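Local atomic coordinates of 2-aminomuconate 6-semialdehyde dehydrogenase (Burkholderia cenocepacia, PDB entry 4U3W), a protein that probably oxidises 2-aminomuconate 6-semialdehyde to 2-aminomuconate with a nicotinamide cofactor, as a member of the aldehyde dehydrogenase family. Residues L333-P338 with G387-P392; G111-Q116 with P341-G346; R296-N301 with P412-A417. All coordinates share one frame; numbering follows the deposited sequence. Where two conformers were deposited one is given.

The six segments follow the chain in the order 111-116, 296-301, 333-338, 341-346, 387-392, 412-417. Interaction 1 is therefore nested within the loop closed by interaction 3, while interaction 2 crosses both. Centres of interactions 1 and 2 lie about 9 Å apart, joined by a probable hydrogen bond from Thr344 N to Arg334 O. Interaction 3 is about 15 Å from interaction 1 and about 17 Å from interaction 2; Pro412 packs on Val390 and Met345. Interactions 1 and 3 belong to the region of the seven-stranded sheet, the catalytic domain in aldehyde dehydrogenases. Interaction 2 ties loop 341-346 to helix 114-138, which in this family belongs to the coenzyme-binding domain, so this contact lies where the two domains meet.

Interaction 1. Residues L333-P338 with G387-P392; sequences LRVGAP and GAFVMP
Leu333 to Ala337 and Phe389 to Pro392 run almost exactly antiparallel, their end-to-end directions 169° apart, yet no hydrogen bond joins the two backbones. The spacing explains this: CA of Leu333 stands 8.0 Å from CA of Pro392, and CA of Val335 stands 7.1 Å from CA of Met391, so side chains fill the gap. Val335 contributes more than any other residue, its two methyls dividing the work. CG1, anti to the backbone N (chi1 175°), reaches CD1 of Phe389 at 3.4 Å, while CG2 meets CD of Pro392 at 3.7 Å. A short branched residue suits this place because its methyls spread in two directions directly from the backbone. On the flank, in the conformer given, the bend of Met391 at chi2 puts its SD 3.9 Å from CG2 of Val335; a second conformer makes this touch doubtful.

Both segments are loops of the aldehyde dehydrogenase fold: 387-392 leads into strand 393-396 of the seven-stranded sheet, and 333-338 follows helix 319-331. Arg334 shares backbone hydrogen bonds with Thr344 and Met345, and Gly336 with Met345.

Toward the other end, Gly336 O lies at the edge of the Phe389 ring, near its plane and 3.2 Å from CE1, where the weakly positive aromatic C-H suits a carbonyl oxygen. Phe380 makes an edge-to-face stack with the same ring. Leu333 completes the apolar row where its CD1 crosses Pro392 CG at 4.0 Å.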
loop_
_atom_site.group_PDB
_atom_site.type_symbol
_atom_site.label_atom_id
_atom_site.label_comp_id
_atom_site.label_asym_id
_atom_site.label_seq_id
_atom_site.Cartn_x
_atom_site.Cartn_y
_atom_site.Cartn_z
ATOM N N LEU A 333 27.161 37.832 -3.946
ATOM C CA LEU A 333 27.820 36.669 -3.353
ATOM C C LEU A 333 29.296 37.031 -3.053
ATOM O O LEU A 333 29.888 37.885 -3.720
ATOM C CB LEU A 333 27.735 35.465 -4.278
ATOM C CG LEU A 333 26.287 34.999 -4.433
ATOM C CD1 LEU A 333 26.291 33.951 -5.521
ATOM C CD2 LEU A 333 25.742 34.433 -3.103
ATOM N N ARG A 334 29.849 36.412 -2.019
ATOM C CA ARG A 334 31.241 36.640 -1.602
ATOM C C ARG A 334 32.004 35.352 -1.765
ATOM O O ARG A 334 31.739 34.402 -1.048
ATOM C CB ARG A 334 31.298 37.097 -0.139
ATOM C CG ARG A 334 30.722 38.560 0.005
ATOM C CD ARG A 334 31.557 39.558 -0.821
ATOM N NE ARG A 334 30.904 40.860 -0.992
ATOM C CZ ARG A 334 30.491 41.364 -2.158
ATOM N NH1 ARG A 334 30.663 40.671 -3.282
ATOM N NH2 ARG A 334 29.907 42.569 -2.196
ATOM N N VAL A 335 32.901 35.312 -2.741
ATOM C CA VAL A 335 33.632 34.083 -3.083
ATOM C C VAL A 335 34.938 34.029 -2.284
ATOM O O VAL A 335 35.745 34.940 -2.363
ATOM C CB VAL A 335 33.928 34.034 -4.628
ATOM C CG1 VAL A 335 34.816 32.795 -5.022
ATOM C CG2 VAL A 335 32.620 34.074 -5.428
ATOM N N GLY A 336 35.161 32.985 -1.501
ATOM C CA GLY A 336 36.380 32.931 -0.717
ATOM C C GLY A 336 36.474 31.732 0.208
ATOM O O GLY A 336 35.780 30.740 0.017
ATOM N N ALA A 337 37.356 31.831 1.198
ATOM C CA ALA A 337 37.718 30.742 2.104
ATOM C C ALA A 337 36.666 30.561 3.207
ATOM O O ALA A 337 36.108 31.530 3.682
ATOM C CB ALA A 337 39.090 31.012 2.718
ATOM N N PRO A 338 36.436 29.318 3.635
ATOM C CA PRO A 338 35.329 29.012 4.563
ATOM C C PRO A 338 35.549 29.553 5.982
ATOM O O PRO A 338 34.563 29.748 6.688
ATOM C CB PRO A 338 35.281 27.479 4.577
ATOM C CG PRO A 338 36.660 27.007 4.119
ATOM C CD PRO A 338 37.184 28.116 3.198
ATOM N N GLY A 387 44.277 27.904 -5.083
ATOM C CA GLY A 387 43.074 27.070 -5.019
ATOM C C GLY A 387 42.301 27.067 -6.340
ATOM O O GLY A 387 42.875 27.294 -7.441
ATOM N N ALA A 388 40.998 26.796 -6.251
ATOM C CA ALA A 388 40.247 26.476 -7.467
ATOM C C ALA A 388 39.020 27.316 -7.586
ATOM O O ALA A 388 37.945 26.800 -7.931
ATOM C CB ALA A 388 39.860 24.949 -7.495
ATOM N N PHE A 389 39.144 28.620 -7.297
ATOM C CA PHE A 389 37.955 29.489 -7.317
ATOM C C PHE A 389 37.533 29.947 -8.702
ATOM O O PHE A 389 38.375 30.239 -9.551
ATOM C CB PHE A 389 38.178 30.759 -6.461
ATOM C CG PHE A 389 38.287 30.487 -4.992
ATOM C CD1 PHE A 389 37.138 30.474 -4.197
ATOM C CD2 PHE A 389 39.525 30.210 -4.414
ATOM C CE1 PHE A 389 37.207 30.253 -2.835
ATOM C CE2 PHE A 389 39.615 29.955 -3.040
ATOM C CZ PHE A 389 38.440 29.967 -2.248
ATOM N N VAL A 390 36.224 30.039 -8.910
ATOM C CA VAL A 390 35.717 30.750 -10.091
ATOM C C VAL A 390 34.495 31.532 -9.694
ATOM O O VAL A 390 33.849 31.239 -8.679
ATOM C CB VAL A 390 35.331 29.839 -11.275
ATOM C CG1 VAL A 390 36.527 28.985 -11.749
ATOM C CG2 VAL A 390 34.167 28.947 -10.886
ATOM N N MET A 391 34.205 32.583 -10.475
ATOM C CA MET A 391 33.100 33.496 -10.118
ATOM C C MET A 391 31.747 32.961 -10.604
ATOM O O MET A 391 31.671 32.294 -11.643
ATOM C CB MET A 391 33.329 34.925 -10.696
ATOM C CG MET A 391 34.542 35.701 -10.137
ATOM S SD MET A 391 34.682 35.769 -8.335
ATOM C CE MET A 391 33.520 37.049 -7.931
ATOM N N PRO A 392 30.666 33.276 -9.852
ATOM C CA PRO A 392 29.306 33.003 -10.339
ATOM C C PRO A 392 29.094 33.609 -11.722
ATOM O O PRO A 392 29.421 34.763 -11.911
ATOM C CB PRO A 392 28.385 33.733 -9.329
ATOM C CG PRO A 392 29.237 34.142 -8.181
ATOM C CD PRO A 392 30.688 34.102 -8.629
#

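Interaction 2. Residues G111-Q116 with P341-G346; sequences GRPVAQ and PATTMG
Gln116 NE2 donates to Thr344 O across 3.5 Å, the one hydrogen bond between the two segments. It is weak because it is long, although at 175° it is nearly straight. In Gln116, CG stands anti to the carbonyl carbon (chi1 -63°) and the chain runs on extended, which carries the amide from the first turn of helix 114-138 across to the facing loop. Its other end, OE1, lies 3.5 Å above one face of the Arg112 guanidinium, toward the rim of that group. An amide suits the position because it offers an N-H to the carbonyl and places its oxygen over the guanidinium face, where the positive charge probably makes it welcome. Arg112 itself forms a salt bridge with Asp121.

Pro113 occupies the N-cap position and makes the broadest contact. Its ring lies along the backbone of 343-346: CB is 4.1 Å from Thr343 O, CG is 4.0 Å from Thr344 C, and CD is 4.0 Å from Gly346 N. A proline fits here, as a compact apolar ring with a fixed shape. The carbonyl of Pro113 also receives a weak bond from Gln116 N. Beyond the ring, Gly111 O comes within 3.8 Å of Gly346 CA, a backbone-to-backbone approach made easy by the lack of a side chain on Gly346. Gly111 itself leaves helix 99-110 with a positive phi of 78°, a conformation readily taken up by glycine.

Thr343 OG1 is engaged by Ala337 O and Thr344 OG1 by Arg334 N, bonds within one loop that help hold its shape. The joint between the two domains therefore rests chiefly on van der Waals fit of the proline ring against the loop backbone, with one weak hydrogen bond beside it.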
loop_
_atom_site.group_PDB
_atom_site.type_symbol
_atom_site.label_atom_id
_atom_site.label_comp_id
_atom_site.label_asym_id
_atom_site.label_seq_id
_atom_site.Cartn_x
_atom_site.Cartn_y
_atom_site.Cartn_z
ATOM N N GLY A 111 36.038 22.931 0.687
ATOM C CA GLY A 111 36.039 24.396 0.703
ATOM C C GLY A 111 34.666 24.981 1.000
ATOM O O GLY A 111 34.476 26.179 0.918
ATOM N N ARG A 112 33.699 24.128 1.352
ATOM C CA ARG A 112 32.300 24.567 1.472
ATOM C C ARG A 112 32.151 25.527 2.654
ATOM O O ARG A 112 32.760 25.301 3.680
ATOM C CB ARG A 112 31.375 23.359 1.680
ATOM C CG ARG A 112 29.868 23.691 1.480
ATOM C CD ARG A 112 29.053 22.470 1.011
ATOM N NE ARG A 112 27.607 22.694 1.147
ATOM C CZ ARG A 112 26.898 23.495 0.354
ATOM N NH1 ARG A 112 27.496 24.119 -0.641
ATOM N NH2 ARG A 112 25.601 23.665 0.536
ATOM N N PRO A 113 31.385 26.608 2.497
ATOM C CA PRO A 113 31.255 27.538 3.638
ATOM C C PRO A 113 30.776 26.797 4.906
ATOM O O PRO A 113 29.886 25.915 4.822
ATOM C CB PRO A 113 30.206 28.555 3.149
ATOM C CG PRO A 113 30.448 28.637 1.644
ATOM C CD PRO A 113 30.810 27.154 1.257
ATOM N N VAL A 114 31.368 27.124 6.050
ATOM C CA VAL A 114 31.088 26.364 7.270
ATOM C C VAL A 114 29.619 26.254 7.630
ATOM O O VAL A 114 29.143 25.142 7.978
ATOM C CB VAL A 114 31.864 26.949 8.462
ATOM C CG1 VAL A 114 31.533 26.162 9.773
ATOM C CG2 VAL A 114 33.353 26.861 8.199
ATOM N N ALA A 115 28.882 27.375 7.557
ATOM C CA ALA A 115 27.486 27.358 7.969
ATOM C C ALA A 115 26.665 26.380 7.127
ATOM O O ALA A 115 25.702 25.780 7.610
ATOM C CB ALA A 115 26.884 28.788 7.903
ATOM N N GLN A 116 27.066 26.202 5.867
ATOM C CA GLN A 116 26.321 25.332 4.967
ATOM C C GLN A 116 26.703 23.858 5.212
ATOM O O GLN A 116 25.874 22.950 5.079
ATOM C CB GLN A 116 26.576 25.760 3.505
ATOM C CG GLN A 116 26.072 27.201 3.203
ATOM C CD GLN A 116 26.765 27.865 1.983
ATOM O OE1 GLN A 116 27.433 27.186 1.181
ATOM N NE2 GLN A 116 26.607 29.194 1.847
ATOM N N PRO A 341 33.552 34.369 7.969
ATOM C CA PRO A 341 32.104 34.220 8.178
ATOM C C PRO A 341 31.289 34.894 7.065
ATOM O O PRO A 341 30.113 34.554 6.873
ATOM C CB PRO A 341 31.856 34.928 9.523
ATOM C CG PRO A 341 33.189 35.097 10.140
ATOM C CD PRO A 341 34.160 35.232 8.999
ATOM N N ALA A 342 31.912 35.829 6.352
ATOM C CA ALA A 342 31.291 36.541 5.238
ATOM C C ALA A 342 31.251 35.773 3.903
ATOM O O ALA A 342 30.531 36.154 2.970
ATOM C CB ALA A 342 32.010 37.885 5.026
ATOM N N THR A 343 32.034 34.706 3.785
ATOM C CA THR A 343 32.045 33.938 2.545
ATOM C C THR A 343 30.690 33.307 2.264
ATOM O O THR A 343 30.118 32.617 3.113
ATOM C CB THR A 343 33.156 32.849 2.604
ATOM O OG1 THR A 343 34.435 33.506 2.602
ATOM C CG2 THR A 343 33.088 31.908 1.410
ATOM N N THR A 344 30.167 33.482 1.064
ATOM C CA THR A 344 28.946 32.741 0.764
ATOM C C THR A 344 29.044 31.798 -0.425
ATOM O O THR A 344 28.090 31.051 -0.706
ATOM C CB THR A 344 27.741 33.701 0.518
ATOM O OG1 THR A 344 28.124 34.724 -0.393
ATOM C CG2 THR A 344 27.328 34.306 1.833
ATOM N N MET A 345 30.194 31.782 -1.109
ATOM C CA MET A 345 30.422 30.745 -2.111
ATOM C C MET A 345 31.897 30.276 -2.020
ATOM O O MET A 345 32.806 31.101 -1.953
ATOM C CB MET A 345 30.098 31.265 -3.538
ATOM C CG MET A 345 29.943 30.104 -4.572
ATOM S SD MET A 345 29.623 30.559 -6.303
ATOM C CE MET A 345 31.288 30.762 -6.882
ATOM N N GLY A 346 32.115 28.970 -2.026
ATOM C CA GLY A 346 33.476 28.399 -1.969
ATOM C C GLY A 346 34.084 28.103 -3.341
ATOM O O GLY A 346 33.523 28.482 -4.355
#

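Interaction 3. Residues R296-N301 with P412-A417; sequences RSSFTN and PVCHIA
Phe299 and Pro412 meet where helix 287-299 ends and strand 413-419 is about to begin. The Phe299 ring turns its edge to the proline backbone: Pro412 O lies near the ring plane, 3.4 Å from CE1, so the carbonyl faces the weakly positive C-H rim. Pro412 CB adds an apolar touch to CD1 of Phe299 at 3.8 Å. A phenylalanine suits this corner because it is wide enough to reach the strand, the loop and helix 319-331, where it packs on Ala330.

Ser298 comes in alongside. Its CB covers the centre of one face of the Phe299 ring, 3.8 Å above the plane, while its OG, anti to the carbonyl carbon (chi1 -56°), lies 3.5 Å from Cys414 CB. That hydroxyl is already hydrogen-bonded to Val294 O and Ser309 OG, so a small polar residue can be buried here with its oxygen satisfied and still pack against a cysteine. Cys414 SG in turn makes an oblique sulfur-aromatic contact with Phe299, 5.3 Å from the ring centroid and 48° off its normal.

A water lies 2.8 Å from Ser298 O and 3.0 Å from Val413 O, linking the helix end to the strand; it can donate to both carbonyls, though other acceptors nearby compete for its two hydrogens.

Helix 287-299 belongs to the beta-alpha-beta crossover from strand 277-281 to its parallel neighbour 309-315, and the connection that follows it carries the nucleophilic cysteine in this family. With no direct hydrogen bond between the segments, the helix end is set against the sheet by aromatic and sulfur contacts, and the carbonyls of Ser298 and Val413 are bridged by a bound water.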
loop_
_atom_site.group_PDB
_atom_site.type_symbol
_atom_site.label_atom_id
_atom_site.label_comp_id
_atom_site.label_asym_id
_atom_site.label_seq_id
_atom_site.Cartn_x
_atom_site.Cartn_y
_atom_site.Cartn_z
ATOM N N ARG A 296 19.733 30.335 -5.851
ATOM C CA ARG A 296 20.002 29.109 -5.103
ATOM C C ARG A 296 20.268 27.910 -6.011
ATOM O O ARG A 296 21.234 27.150 -5.811
ATOM C CB ARG A 296 18.785 28.750 -4.227
ATOM C CG ARG A 296 18.845 28.967 -2.735
ATOM C CD ARG A 296 17.652 28.222 -2.004
ATOM N NE ARG A 296 18.093 26.948 -1.409
ATOM C CZ ARG A 296 17.514 25.748 -1.557
ATOM N NH1 ARG A 296 16.418 25.598 -2.298
ATOM N NH2 ARG A 296 18.035 24.687 -0.936
ATOM N N SER A 297 19.371 27.677 -6.965
ATOM C CA SER A 297 19.444 26.439 -7.776
ATOM C C SER A 297 20.629 26.541 -8.745
ATOM O O SER A 297 21.134 25.527 -9.223
ATOM C CB SER A 297 18.137 26.162 -8.543
ATOM O OG SER A 297 17.800 27.224 -9.454
ATOM N N SER A 298 21.099 27.752 -9.019
ATOM C CA SER A 298 22.260 27.882 -9.890
ATOM C C SER A 298 23.627 27.867 -9.189
ATOM O O SER A 298 24.614 27.375 -9.781
ATOM C CB SER A 298 22.180 29.167 -10.752
ATOM O OG SER A 298 20.963 29.190 -11.507
ATOM N N PHE A 299 23.723 28.439 -7.987
ATOM C CA PHE A 299 25.045 28.663 -7.389
ATOM C C PHE A 299 25.287 27.962 -6.041
ATOM O O PHE A 299 26.362 28.093 -5.473
ATOM C CB PHE A 299 25.278 30.165 -7.241
ATOM C CG PHE A 299 25.095 30.941 -8.542
ATOM C CD1 PHE A 299 25.776 30.558 -9.708
ATOM C CD2 PHE A 299 24.244 32.052 -8.600
ATOM C CE1 PHE A 299 25.606 31.280 -10.923
ATOM C CE2 PHE A 299 24.083 32.770 -9.784
ATOM C CZ PHE A 299 24.780 32.378 -10.956
ATOM N N THR A 300 24.311 27.186 -5.557
ATOM C CA THR A 300 24.528 26.347 -4.369
ATOM C C THR A 300 25.764 25.435 -4.566
ATOM O O THR A 300 25.906 24.809 -5.626
ATOM C CB THR A 300 23.289 25.469 -4.059
ATOM O OG1 THR A 300 22.207 26.303 -3.592
ATOM C CG2 THR A 300 23.615 24.408 -2.968
ATOM N N ASN A 301 26.647 25.358 -3.568
ATOM C CA ASN A 301 27.873 24.506 -3.678
ATOM C C ASN A 301 28.694 24.855 -4.906
ATOM O O ASN A 301 29.237 23.957 -5.563
ATOM C CB ASN A 301 27.489 22.973 -3.723
ATOM C CG ASN A 301 28.642 22.022 -3.299
ATOM O OD1 ASN A 301 29.421 22.323 -2.391
ATOM N ND2 ASN A 301 28.727 20.839 -3.961
ATOM N N PRO A 412 29.343 27.036 -11.401
ATOM C CA PRO A 412 28.405 28.085 -10.964
ATOM C C PRO A 412 28.012 28.958 -12.130
ATOM O O PRO A 412 28.505 30.070 -12.303
ATOM C CB PRO A 412 29.206 28.893 -9.922
ATOM C CG PRO A 412 30.684 28.765 -10.461
ATOM C CD PRO A 412 30.746 27.337 -11.025
ATOM N N VAL A 413 27.101 28.428 -12.934
ATOM C CA VAL A 413 26.720 29.096 -14.160
ATOM C C VAL A 413 25.280 28.722 -14.521
ATOM O O VAL A 413 24.790 27.628 -14.196
ATOM C CB VAL A 413 27.707 28.731 -15.304
ATOM C CG1 VAL A 413 27.623 27.223 -15.667
ATOM C CG2 VAL A 413 27.493 29.606 -16.510
ATOM N N CYS A 414 24.578 29.669 -15.130
ATOM C CA CYS A 414 23.303 29.385 -15.754
ATOM C C CYS A 414 23.224 30.240 -17.001
ATOM O O CYS A 414 23.758 31.352 -17.025
ATOM C CB CYS A 414 22.113 29.692 -14.808
ATOM S SG CYS A 414 22.001 31.375 -14.159
ATOM N N HIS A 415 22.549 29.705 -18.018
ATOM C CA HIS A 415 22.146 30.468 -19.186
ATOM C C HIS A 415 20.637 30.842 -19.007
ATOM O O HIS A 415 19.847 30.028 -18.576
ATOM C CB HIS A 415 22.367 29.667 -20.485
ATOM C CG HIS A 415 21.836 30.353 -21.710
ATOM N ND1 HIS A 415 20.535 30.189 -22.156
ATOM C CD2 HIS A 415 22.418 31.216 -22.580
ATOM C CE1 HIS A 415 20.340 30.928 -23.237
ATOM N NE2 HIS A 415 21.462 31.568 -23.509
ATOM N N ILE A 416 20.250 32.055 -19.379
ATOM C CA ILE A 416 18.826 32.489 -19.292
ATOM C C ILE A 416 18.310 32.812 -20.706
ATOM O O ILE A 416 18.965 33.568 -21.443
ATOM C CB ILE A 416 18.688 33.726 -18.341
ATOM C CG1 ILE A 416 19.542 33.457 -17.089
ATOM C CG2 ILE A 416 17.170 34.037 -17.949
ATOM C CD1 ILE A 416 19.537 34.512 -16.023
ATOM N N ALA A 417 17.154 32.243 -21.092
ATOM C CA ALA A 417 16.527 32.565 -22.393
ATOM C C ALA A 417 15.097 32.969 -22.172
ATOM O O ALA A 417 14.496 32.541 -21.193
ATOM C CB ALA A 417 16.581 31.393 -23.367
HETATM O O HOH W 1 24.529 25.606 -11.931
#